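Zinc chaperone AztD (Citrobacter koseri, PDB 6CMK) acts as a periplasmic zinc chaperone that hands one zinc ion directly to the solute-binding protein AztC of the AztABCD transport system. Local coordinates at residues I362-P367 and I373-T378; F303-D306 and F312-V315; Q295-R300 and G330-S335; P46-I51 and A68-S73. One frame throughout, in Å; residues are numbered along the deposited sequence. Where two conformers were deposited one is given.

Contact 1. Residues I362-P367 and I373-T378; sequences IYVTDP and IVLDAT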
loop_
_atom_site.group_PDB
_atom_site.type_symbol
_atom_site.label_atom_id
_atom_site.label_comp_id
_atom_site.label_asym_id
_atom_site.label_seq_id
_atom_site.Cartn_x
_atom_site.Cartn_y
_atom_site.Cartn_z
ATOM N N ILE B 362 6.175 9.989 18.299
ATOM C CA ILE B 362 6.622 11.194 17.620
ATOM C C ILE B 362 8.008 11.541 18.140
ATOM O O ILE B 362 8.275 11.440 19.345
ATOM C CB ILE B 362 5.650 12.366 17.849
ATOM C CG1 ILE B 362 4.229 11.985 17.409
ATOM C CG2 ILE B 362 6.125 13.593 17.073
ATOM C CD1 ILE B 362 3.181 12.962 17.906
ATOM N N TYR B 363 8.889 11.940 17.228
ATOM C CA TYR B 363 10.294 12.196 17.528
ATOM C C TYR B 363 10.632 13.627 17.143
ATOM O O TYR B 363 10.352 14.054 16.019
ATOM C CB TYR B 363 11.212 11.222 16.780
ATOM C CG TYR B 363 10.938 9.791 17.120
ATOM C CD1 TYR B 363 9.860 9.124 16.550
ATOM C CD2 TYR B 363 11.717 9.116 18.050
ATOM C CE1 TYR B 363 9.577 7.822 16.885
ATOM C CE2 TYR B 363 11.440 7.799 18.383
ATOM C CZ TYR B 363 10.368 7.166 17.785
ATOM O OH TYR B 363 10.070 5.853 18.109
ATOM N N VAL B 364 11.236 14.363 18.071
ATOM C CA VAL B 364 11.583 15.760 17.854
ATOM C C VAL B 364 13.056 15.922 18.180
ATOM O O VAL B 364 13.469 15.679 19.320
ATOM C CB VAL B 364 10.732 16.711 18.719
ATOM C CG1 VAL B 364 11.165 18.157 18.483
ATOM C CG2 VAL B 364 9.250 16.541 18.413
ATOM N N THR B 365 13.851 16.328 17.193
ATOM C CA THR B 365 15.255 16.566 17.468
ATOM C C THR B 365 15.414 17.867 18.238
ATOM O O THR B 365 14.663 18.827 18.042
ATOM C CB THR B 365 16.077 16.613 16.184
ATOM O OG1 THR B 365 15.598 17.658 15.325
ATOM C CG2 THR B 365 15.997 15.280 15.458
ATOM N N ASP B 366 16.383 17.871 19.143
ATOM C CA ASP B 366 16.710 19.037 19.964
ATOM C C ASP B 366 18.202 19.245 19.775
ATOM O O ASP B 366 19.009 18.864 20.635
ATOM C CB ASP B 366 16.332 18.827 21.432
ATOM C CG ASP B 366 16.397 20.105 22.236
ATOM O OD1 ASP B 366 17.009 21.073 21.741
ATOM O OD2 ASP B 366 15.850 20.147 23.364
ATOM N N PRO B 367 18.609 19.840 18.648
ATOM C CA PRO B 367 20.043 19.824 18.304
ATOM C C PRO B 367 20.939 20.462 19.354
ATOM O O PRO B 367 22.025 19.937 19.619
ATOM C CB PRO B 367 20.098 20.572 16.961
ATOM C CG PRO B 367 18.745 21.170 16.744
ATOM C CD PRO B 367 17.775 20.375 17.558
ATOM N N ILE B 373 13.643 13.996 21.590
ATOM C CA ILE B 373 12.527 13.795 22.511
ATOM C C ILE B 373 11.534 12.834 21.869
ATOM O O ILE B 373 11.232 12.944 20.676
ATOM C CB ILE B 373 11.840 15.129 22.861
ATOM C CG1 ILE B 373 12.856 16.176 23.323
ATOM C CG2 ILE B 373 10.761 14.898 23.912
ATOM C CD1 ILE B 373 13.832 15.702 24.376
ATOM N N VAL B 374 11.015 11.892 22.658
ATOM C CA VAL B 374 10.084 10.879 22.163
ATOM C C VAL B 374 8.745 11.078 22.856
ATOM O O VAL B 374 8.678 11.083 24.091
ATOM C CB VAL B 374 10.604 9.451 22.406
ATOM C CG1 VAL B 374 9.689 8.435 21.739
ATOM C CG2 VAL B 374 12.029 9.292 21.902
ATOM N N LEU B 375 7.688 11.229 22.067
ATOM C CA LEU B 375 6.342 11.409 22.591
ATOM C C LEU B 375 5.445 10.271 22.139
ATOM O O LEU B 375 5.557 9.782 21.015
ATOM C CB LEU B 375 5.715 12.722 22.118
ATOM C CG LEU B 375 6.428 14.006 22.525
ATOM C CD1 LEU B 375 7.428 14.449 21.455
ATOM C CD2 LEU B 375 5.393 15.083 22.785
ATOM N N ASP B 376 4.515 9.892 23.012
ATOM C CA ASP B 376 3.442 8.997 22.610
ATOM C C ASP B 376 2.465 9.769 21.732
ATOM O O ASP B 376 2.015 10.859 22.098
ATOM C CB ASP B 376 2.737 8.431 23.842
ATOM C CG ASP B 376 1.571 7.528 23.476
ATOM O OD1 ASP B 376 1.818 6.365 23.098
ATOM O OD2 ASP B 376 0.412 7.984 23.554
ATOM N N ALA B 377 2.132 9.213 20.566
ATOM C CA ALA B 377 1.390 10.006 19.590
ATOM C C ALA B 377 -0.028 10.311 20.051
ATOM O O ALA B 377 -0.543 11.402 19.780
ATOM C CB ALA B 377 1.348 9.293 18.240
ATOM N N THR B 378 -0.675 9.377 20.736
ATOM C CA THR B 378 -2.080 9.569 21.068
ATOM C C THR B 378 -2.259 10.377 22.345
ATOM O O THR B 378 -3.121 11.262 22.392
ATOM C CB THR B 378 -2.782 8.211 21.173
ATOM O OG1 THR B 378 -2.134 7.400 22.158
ATOM C CG2 THR B 378 -2.754 7.497 19.820
#

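Contact 2. Residues F303-D306 and F312-V315; sequences FVVD and FAYV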
loop_
_atom_site.group_PDB
_atom_site.type_symbol
_atom_site.label_atom_id
_atom_site.label_comp_id
_atom_site.label_asym_id
_atom_site.label_seq_id
_atom_site.Cartn_x
_atom_site.Cartn_y
_atom_site.Cartn_z
ATOM N N PHE B 303 7.077 21.102 9.905
ATOM C CA PHE B 303 5.860 20.313 10.014
ATOM C C PHE B 303 6.020 18.991 9.271
ATOM O O PHE B 303 6.877 18.841 8.396
ATOM C CB PHE B 303 4.599 21.092 9.558
ATOM C CG PHE B 303 4.669 21.780 8.191
ATOM C CD1 PHE B 303 5.605 21.463 7.222
ATOM C CD2 PHE B 303 3.742 22.782 7.914
ATOM C CE1 PHE B 303 5.602 22.126 5.993
ATOM C CE2 PHE B 303 3.733 23.446 6.705
ATOM C CZ PHE B 303 4.662 23.117 5.739
ATOM N N VAL B 304 5.216 18.007 9.694
ATOM C CA VAL B 304 5.184 16.681 9.076
ATOM C C VAL B 304 3.784 16.118 9.246
ATOM O O VAL B 304 3.039 16.513 10.146
ATOM C CB VAL B 304 6.197 15.673 9.684
ATOM C CG1 VAL B 304 7.638 16.182 9.640
ATOM C CG2 VAL B 304 5.806 15.291 11.123
ATOM N N VAL B 305 3.430 15.151 8.388
ATOM C CA VAL B 305 2.161 14.457 8.544
ATOM C C VAL B 305 2.375 13.210 9.396
ATOM O O VAL B 305 3.487 12.698 9.548
ATOM C CB VAL B 305 1.505 14.094 7.185
ATOM C CG1 VAL B 305 1.386 15.332 6.294
ATOM C CG2 VAL B 305 2.260 12.967 6.472
ATOM N N ASP B 306 1.292 12.719 9.981
ATOM C CA ASP B 306 1.330 11.440 10.671
ATOM C C ASP B 306 0.946 10.370 9.658
ATOM O O ASP B 306 -0.196 10.376 9.175
ATOM C CB ASP B 306 0.382 11.426 11.859
ATOM C CG ASP B 306 0.588 10.211 12.766
ATOM O OD1 ASP B 306 0.760 9.081 12.249
ATOM O OD2 ASP B 306 0.556 10.385 14.003
ATOM N N PHE B 312 -4.184 13.296 11.353
ATOM C CA PHE B 312 -3.345 14.221 12.104
ATOM C C PHE B 312 -2.087 14.603 11.333
ATOM O O PHE B 312 -1.552 13.820 10.540
ATOM C CB PHE B 312 -2.947 13.622 13.453
ATOM C CG PHE B 312 -4.094 13.513 14.417
ATOM C CD1 PHE B 312 -4.747 14.649 14.852
ATOM C CD2 PHE B 312 -4.525 12.281 14.876
ATOM C CE1 PHE B 312 -5.809 14.567 15.728
ATOM C CE2 PHE B 312 -5.589 12.189 15.756
ATOM C CZ PHE B 312 -6.230 13.335 16.182
ATOM N N ALA B 313 -1.623 15.828 11.592
ATOM C CA ALA B 313 -0.288 16.282 11.224
ATOM C C ALA B 313 0.276 17.039 12.419
ATOM O O ALA B 313 -0.428 17.313 13.387
ATOM C CB ALA B 313 -0.295 17.176 9.982
ATOM N N TYR B 314 1.558 17.366 12.360
ATOM C CA TYR B 314 2.210 18.059 13.467
ATOM C C TYR B 314 2.998 19.258 12.966
ATOM O O TYR B 314 3.652 19.190 11.930
ATOM C CB TYR B 314 3.149 17.118 14.237
ATOM C CG TYR B 314 2.434 15.866 14.618
ATOM C CD1 TYR B 314 1.420 15.896 15.563
ATOM C CD2 TYR B 314 2.713 14.672 13.985
ATOM C CE1 TYR B 314 0.724 14.755 15.873
ATOM C CE2 TYR B 314 2.026 13.532 14.289
ATOM C CZ TYR B 314 1.042 13.575 15.236
ATOM O OH TYR B 314 0.347 12.425 15.531
ATOM N N VAL B 315 2.919 20.357 13.713
ATOM C CA VAL B 315 3.711 21.554 13.446
ATOM C C VAL B 315 4.510 21.874 14.696
ATOM O O VAL B 315 3.965 21.868 15.807
ATOM C CB VAL B 315 2.840 22.760 13.058
ATOM C CG1 VAL B 315 3.718 23.881 12.498
ATOM C CG2 VAL B 315 1.763 22.373 12.075
#

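Contact 3. Residues Q295-R300 and G330-S335; sequences QLPTRR and GEISQS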
loop_
_atom_site.group_PDB
_atom_site.type_symbol
_atom_site.label_atom_id
_atom_site.label_comp_id
_atom_site.label_asym_id
_atom_site.label_seq_id
_atom_site.Cartn_x
_atom_site.Cartn_y
_atom_site.Cartn_z
ATOM N N GLN B 295 -4.064 29.658 11.969
ATOM C CA GLN B 295 -3.160 30.648 12.529
ATOM C C GLN B 295 -2.376 30.032 13.677
ATOM O O GLN B 295 -2.966 29.493 14.620
ATOM C CB GLN B 295 -3.949 31.857 13.023
ATOM C CG GLN B 295 -3.096 32.908 13.719
ATOM C CD GLN B 295 -2.185 33.627 12.756
ATOM O OE1 GLN B 295 -2.644 34.252 11.801
ATOM N NE2 GLN B 295 -0.882 33.554 13.006
ATOM N N LEU B 296 -1.031 30.112 13.595
ATOM C CA LEU B 296 -0.205 29.586 14.662
ATOM C C LEU B 296 0.092 30.682 15.678
ATOM O O LEU B 296 0.199 31.859 15.316
ATOM C CB LEU B 296 1.109 29.047 14.110
ATOM C CG LEU B 296 0.981 28.074 12.947
ATOM C CD1 LEU B 296 2.348 27.806 12.348
ATOM C CD2 LEU B 296 0.320 26.789 13.413
ATOM N N PRO B 297 0.238 30.322 16.953
ATOM C CA PRO B 297 0.554 31.353 17.954
ATOM C C PRO B 297 1.926 31.976 17.762
ATOM O O PRO B 297 2.082 33.168 18.044
ATOM C CB PRO B 297 0.440 30.609 19.293
ATOM C CG PRO B 297 0.459 29.167 18.968
ATOM C CD PRO B 297 -0.008 29.000 17.557
ATOM N N THR B 298 2.920 31.215 17.310
ATOM C CA THR B 298 4.232 31.749 16.977
ATOM C C THR B 298 4.655 31.166 15.634
ATOM O O THR B 298 3.899 30.433 14.986
ATOM C CB THR B 298 5.276 31.435 18.059
ATOM O OG1 THR B 298 5.367 30.016 18.248
ATOM C CG2 THR B 298 4.904 32.090 19.380
ATOM N N ARG B 299 5.875 31.478 15.216
ATOM C CA ARG B 299 6.311 31.134 13.866
ATOM C C ARG B 299 6.642 29.652 13.729
ATOM O O ARG B 299 7.120 28.997 14.661
ATOM C CB ARG B 299 7.519 31.984 13.479
ATOM C CG ARG B 299 7.119 33.383 13.071
ATOM C CD ARG B 299 8.306 34.313 12.992
ATOM N NE ARG B 299 8.861 34.586 14.308
ATOM C CZ ARG B 299 9.944 35.328 14.519
ATOM N NH1 ARG B 299 10.588 35.865 13.491
ATOM N NH2 ARG B 299 10.381 35.528 15.757
ATOM N N ARG B 300 6.383 29.138 12.533
ATOM C CA ARG B 300 6.580 27.727 12.227
ATOM C C ARG B 300 8.060 27.393 12.060
ATOM O O ARG B 300 8.797 28.099 11.360
ATOM C CB ARG B 300 5.811 27.386 10.954
ATOM C CG ARG B 300 5.898 25.952 10.517
ATOM C CD ARG B 300 5.142 25.762 9.216
ATOM N NE ARG B 300 5.915 26.390 8.164
ATOM C CZ ARG B 300 6.957 25.822 7.572
ATOM N NH1 ARG B 300 7.310 24.579 7.887
ATOM N NH2 ARG B 300 7.634 26.492 6.655
ATOM N N GLY B 330 -9.664 21.130 10.839
ATOM C CA GLY B 330 -9.012 22.359 10.433
ATOM C C GLY B 330 -8.569 23.217 11.597
ATOM O O GLY B 330 -8.702 24.447 11.542
ATOM N N GLU B 331 -8.012 22.605 12.639
ATOM C CA GLU B 331 -7.608 23.361 13.810
ATOM C C GLU B 331 -6.478 22.649 14.537
ATOM O O GLU B 331 -6.244 21.453 14.353
ATOM C CB GLU B 331 -8.791 23.562 14.757
ATOM C CG GLU B 331 -9.292 22.266 15.354
ATOM C CD GLU B 331 -10.567 22.453 16.151
ATOM O OE1 GLU B 331 -11.271 23.464 15.929
ATOM O OE2 GLU B 331 -10.861 21.589 17.001
ATOM N N ILE B 332 -5.788 23.411 15.382
ATOM C CA ILE B 332 -4.846 22.850 16.347
ATOM C C ILE B 332 -5.648 22.257 17.494
ATOM O O ILE B 332 -6.350 22.982 18.210
ATOM C CB ILE B 332 -3.879 23.922 16.862
ATOM C CG1 ILE B 332 -3.080 24.522 15.705
ATOM C CG2 ILE B 332 -2.944 23.333 17.923
ATOM C CD1 ILE B 332 -2.210 25.687 16.105
ATOM N N SER B 333 -5.535 20.945 17.688
ATOM C CA SER B 333 -6.317 20.285 18.731
ATOM C C SER B 333 -5.618 20.280 20.085
ATOM O O SER B 333 -6.295 20.261 21.121
ATOM C CB SER B 333 -6.662 18.854 18.305
ATOM O OG SER B 333 -5.587 18.258 17.605
ATOM N N GLN B 334 -4.290 20.328 20.113
ATOM C CA GLN B 334 -3.576 20.497 21.373
ATOM C C GLN B 334 -2.112 20.804 21.081
ATOM O O GLN B 334 -1.628 20.626 19.960
ATOM C CB GLN B 334 -3.695 19.258 22.258
ATOM C CG GLN B 334 -3.105 18.002 21.656
ATOM C CD GLN B 334 -3.257 16.800 22.563
ATOM O OE1 GLN B 334 -3.031 16.886 23.766
ATOM N NE2 GLN B 334 -3.640 15.670 21.989
ATOM N N SER B 335 -1.414 21.254 22.126
ATOM C CA SER B 335 -0.010 21.642 22.060
ATOM C C SER B 335 0.699 21.158 23.315
ATOM O O SER B 335 0.090 21.051 24.381
ATOM C CB SER B 335 0.149 23.164 21.939
ATOM O OG SER B 335 -0.569 23.664 20.827
#

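Contact 4. Residues P46-I51 and A68-S73; sequences PVVNVI and ANLSRS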
loop_
_atom_site.group_PDB
_atom_site.type_symbol
_atom_site.label_atom_id
_atom_site.label_comp_id
_atom_site.label_asym_id
_atom_site.label_seq_id
_atom_site.Cartn_x
_atom_site.Cartn_y
_atom_site.Cartn_z
ATOM N N PRO B 46 29.519 15.819 8.662
ATOM C CA PRO B 46 29.012 14.949 7.582
ATOM C C PRO B 46 28.761 13.524 8.059
ATOM O O PRO B 46 29.459 12.566 7.704
ATOM C CB PRO B 46 30.138 15.032 6.545
ATOM C CG PRO B 46 31.363 15.212 7.367
ATOM C CD PRO B 46 30.955 16.122 8.495
ATOM N N VAL B 47 27.735 13.364 8.893
ATOM C CA VAL B 47 27.417 12.077 9.498
ATOM C C VAL B 47 25.910 11.864 9.458
ATOM O O VAL B 47 25.129 12.806 9.636
ATOM C CB VAL B 47 27.944 12.000 10.946
ATOM C CG1 VAL B 47 27.389 13.143 11.769
ATOM C CG2 VAL B 47 27.587 10.672 11.584
ATOM N N VAL B 48 25.503 10.619 9.225
ATOM C CA VAL B 48 24.107 10.203 9.358
ATOM C C VAL B 48 24.076 9.046 10.346
ATOM O O VAL B 48 24.757 8.031 10.146
ATOM C CB VAL B 48 23.479 9.801 8.013
ATOM C CG1 VAL B 48 22.057 9.286 8.215
ATOM C CG2 VAL B 48 23.469 10.978 7.055
ATOM N N ASN B 49 23.331 9.218 11.433
ATOM C CA ASN B 49 23.155 8.178 12.436
ATOM C C ASN B 49 21.854 7.421 12.193
ATOM O O ASN B 49 20.851 7.995 11.770
ATOM C CB ASN B 49 23.153 8.776 13.843
ATOM C CG ASN B 49 24.538 9.199 14.302
ATOM O OD1 ASN B 49 25.427 8.368 14.474
ATOM N ND2 ASN B 49 24.718 10.490 14.515
ATOM N N VAL B 50 21.883 6.119 12.465
ATOM C CA VAL B 50 20.714 5.252 12.343
ATOM C C VAL B 50 20.420 4.712 13.727
ATOM O O VAL B 50 21.315 4.182 14.392
ATOM C CB VAL B 50 20.937 4.096 11.350
ATOM C CG1 VAL B 50 19.608 3.348 11.092
ATOM C CG2 VAL B 50 21.536 4.608 10.048
ATOM N N ILE B 51 19.173 4.849 14.155
ATOM C CA ILE B 51 18.766 4.504 15.506
ATOM C C ILE B 51 17.519 3.645 15.408
ATOM O O ILE B 51 16.644 3.903 14.576
ATOM C CB ILE B 51 18.521 5.777 16.339
ATOM C CG1 ILE B 51 19.875 6.470 16.573
ATOM C CG2 ILE B 51 17.795 5.475 17.658
ATOM C CD1 ILE B 51 19.844 7.642 17.526
ATOM N N ALA B 68 24.013 16.709 5.610
ATOM C CA ALA B 68 22.996 16.194 4.710
ATOM C C ALA B 68 21.596 16.642 5.099
ATOM O O ALA B 68 21.292 16.854 6.277
ATOM C CB ALA B 68 23.010 14.657 4.678
ATOM N N ASN B 69 20.752 16.775 4.077
ATOM C CA ASN B 69 19.306 16.726 4.202
ATOM C C ASN B 69 18.862 15.313 3.833
ATOM O O ASN B 69 19.502 14.644 3.023
ATOM C CB ASN B 69 18.631 17.761 3.289
ATOM C CG ASN B 69 18.976 19.206 3.658
ATOM O OD1 ASN B 69 18.946 20.092 2.801
ATOM N ND2 ASN B 69 19.303 19.450 4.926
ATOM N N LEU B 70 17.782 14.841 4.445
ATOM C CA LEU B 70 17.401 13.441 4.312
ATOM C C LEU B 70 16.021 13.296 3.697
ATOM O O LEU B 70 15.099 14.054 4.017
ATOM C CB LEU B 70 17.426 12.722 5.675
ATOM C CG LEU B 70 18.788 12.643 6.366
ATOM C CD1 LEU B 70 18.668 12.027 7.744
ATOM C CD2 LEU B 70 19.762 11.839 5.539
ATOM N N SER B 71 15.888 12.294 2.825
ATOM C CA SER B 71 14.610 11.907 2.254
ATOM C C SER B 71 14.511 10.389 2.242
ATOM O O SER B 71 15.503 9.689 2.018
ATOM C CB SER B 71 14.429 12.433 0.822
ATOM O OG SER B 71 14.341 13.844 0.778
ATOM N N ARG B 72 13.300 9.886 2.459
ATOM C CA ARG B 72 13.031 8.463 2.348
ATOM C C ARG B 72 12.235 8.182 1.086
ATOM O O ARG B 72 11.508 9.037 0.582
ATOM C CB ARG B 72 12.249 7.929 3.557
ATOM C CG ARG B 72 10.897 8.590 3.787
ATOM C CD ARG B 72 9.996 7.742 4.681
ATOM N NE ARG B 72 9.427 6.596 3.965
ATOM C CZ ARG B 72 8.676 5.660 4.542
ATOM N NH1 ARG B 72 8.410 5.718 5.840
ATOM N NH2 ARG B 72 8.181 4.665 3.823
ATOM N N SER B 73 12.374 6.956 0.593
ATOM C CA SER B 73 11.528 6.481 -0.487
ATOM C C SER B 73 10.161 6.091 0.057
ATOM O O SER B 73 9.989 5.853 1.254
ATOM C CB SER B 73 12.150 5.272 -1.175
ATOM O OG SER B 73 12.132 4.160 -0.299
HETATM O O HOH W 1 24.694 15.349 8.225
#

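Contact 1. Residues I362-P367 and I373-T378
Ile362 faces Leu375 across the two middle strands of a four-stranded blade in the AztD beta propeller. Strands 361-366 and 371-376 form a beta hairpin, running antiparallel with their axes approaching to 4.8 Å. Two hydrogen-bonded pairs, Ile362 with Leu375 and Val364 with Ile373, exchange four backbone bonds and flank the non-hydrogen-bonded pair Tyr363 and Val374.

The side chain of Ile362 can be followed outward. Its CB lies 4.3 Å from Leu375 CB. With CG1 anti to the carbonyl carbon (chi1 -56°), the longer branch turns toward the end of the partner strand, where CG1 comes within 4.0 Å of Ala377 CB. The chain then continues extended, and CD1 rests 3.8 Å from Ala377 CA. Alanine is small enough for this methyl to come down onto its backbone, and Tyr314 of the preceding blade touches Ile362 as well. On the same face Leu375 sends CD1 toward Val364, stopping 4.1 Å from its CG2; these aliphatic groups face strand 312-317 of the preceding blade.

Tyr363 and Val374 occupy the other face. They lie alongside one another and point the same way; the tyrosine suits this place because its long ring can pack on an aliphatic neighbour while its hydroxyl goes beyond the hairpin to bond the carbonyl oxygen of Ala53. The ring meets the valine obliquely, CE2 standing 3.8 Å from Val374 CG1 and only slightly farther from CG2.

Contact 2. Residues F303-D306 and F312-V315
Asp306 and Tyr314 meet with the carboxylate turned 51° from the plane of the phenol ring. The tyrosine hydroxyl donates to Asp306 in a short bond, OH to OD2 2.6 Å, and OD2 lies in the ring plane at its edge, receiving the proton on its anti lone pair. With CG opposite the backbone N (chi1 -169°), the aspartate swings its carboxylate over to the neighbouring strand. The backbone pairing itself sets Asp306 CB 3.6 Å from Tyr314 CE2. Arg309 NE forms a salt bridge to the same OD2 and Val308 N bonds OD1, which would be expected to favour the charged form.

Strands 300-305 and 312-317 are the first two of a propeller blade, joined as a beta hairpin, with 300-305 at its edge. Val304 and Tyr314 are a hydrogen-bonded pair, the amide Tyr314 N reaching Val304 O at 2.8 Å. Val304 also brings CG2 to the edge of the Tyr314 ring, 4.3 Å from CD2. Where strand 300-305 ends, Asp306 N still bonds Phe312 O at 3.1 Å. On the other face Ala313 puts CB 3.4 Å from Val304 O, whereas the Phe303 ring leads away to a cation-pi contact with Arg300.

Contact 3. Residues Q295-R300 and G330-S335
Ile332 meets Leu296, Pro297 and the carbonyl of Gln295 through a single methyl group: the nearest approach to each of the three is made by its CD1. With CG1 anti to the carbonyl carbon (chi1 -60°), the extended chain carries that methyl forward to the linker, spanning a gap in which the nearest CA atoms, those of Leu296 and Ile332, are 8.4 Å apart. Leu296 comes to it at about a right angle, its CD2 3.9 Å from Ile332 CD1. Pro297 adds its ring carbon CD, 4.2 Å from the same methyl, and Gln295 O is equally distant.

The segment 295-300 is the link between two propeller blades, leaving the outer strand 291-295 of one for the first strand, 300-305, of the next. Segment 330-335 begins the outer strand 331-337 of that second blade. Just before Ile332, Gly330 and Glu331 both face Asp326 in a G1 beta bulge, where the positive phi of 70° suits glycine. In the linker, Gln295 folds back on its own segment, NE2 donating to Leu296 O at 3.1 Å in an almost straight bond, while OE1 accepts a hydrogen bond from Arg279 NE.

No hydrogen bond crosses between the segments; the polar bonds described are made within 295-300 or to Arg279 outside. The attraction is therefore dispersive and hydrophobic, resting on shape and burial of apolar surface rather than on directed bonds.

Contact 4. Residues P46-I51 and A68-S73
Val48 and Leu70 meet with no ring, amide or guanidinium between them; the guanidinium of Arg72, in segment 68-73, is well removed from Val48, and its bonds lie at its edge. Ser73 O sits almost in the guanidinium plane and accepts from Arg72 NE at 2.9 Å, with a weak second bond from NH2. Glu74 O and Ala397 O take further bonds from NH2 and NH1, so backbone carbonyls fix the rotation of the group.

Val48 and Leu70 reach toward each other tip to tip, CG2 of the valine 4.1 Å from CD2 of the leucine. Val48 has CG1 opposite the backbone N (chi1 176°), which places CG2 on the side of the N, and this one methyl serves both neighbours, since it also lies 4.4 Å from Ala68 CB. The leucine is long enough to bridge most of the gap, and the short alanine, just ahead of strand 69-72, fits where the backbones come closer. A water joins the backbones, 2.9 Å from Val47 O and accepting from Ala68 N at 3.0 Å.

Strand 47-52 belongs to the blade that mixes N-terminal strands with the C-terminal strand 392-403, while 69-72 is the first strand of the next blade. Apolar side chains packed between the facing sheets of adjacent blades, without shared strand hydrogen bonds, are usual in a beta propeller.

Contacts 1 and 2 lie in neighbouring blades, contact 3 ties the blade of contact 2 to the linker from the one before, and contact 4 lies where the propeller ring closes. Contacts 1 and 2, their centres 12 Å apart, touch directly: Ile362 CD1 packs 3.5 Å from Tyr314 CZ. Contacts 2 and 3 share one sheet, with centres 11 Å apart, and Phe312 CE1 approaches Ser333 OG to 4.1 Å. Contact 4 is separate, its centre 17 Å from that of contact 1 and 28 Å from contact 3's. Contact 2 comes nearest to zinc: the Phe303 side chain is about 12 Å from a bound ion and about 10 Å from that of its ligand His216.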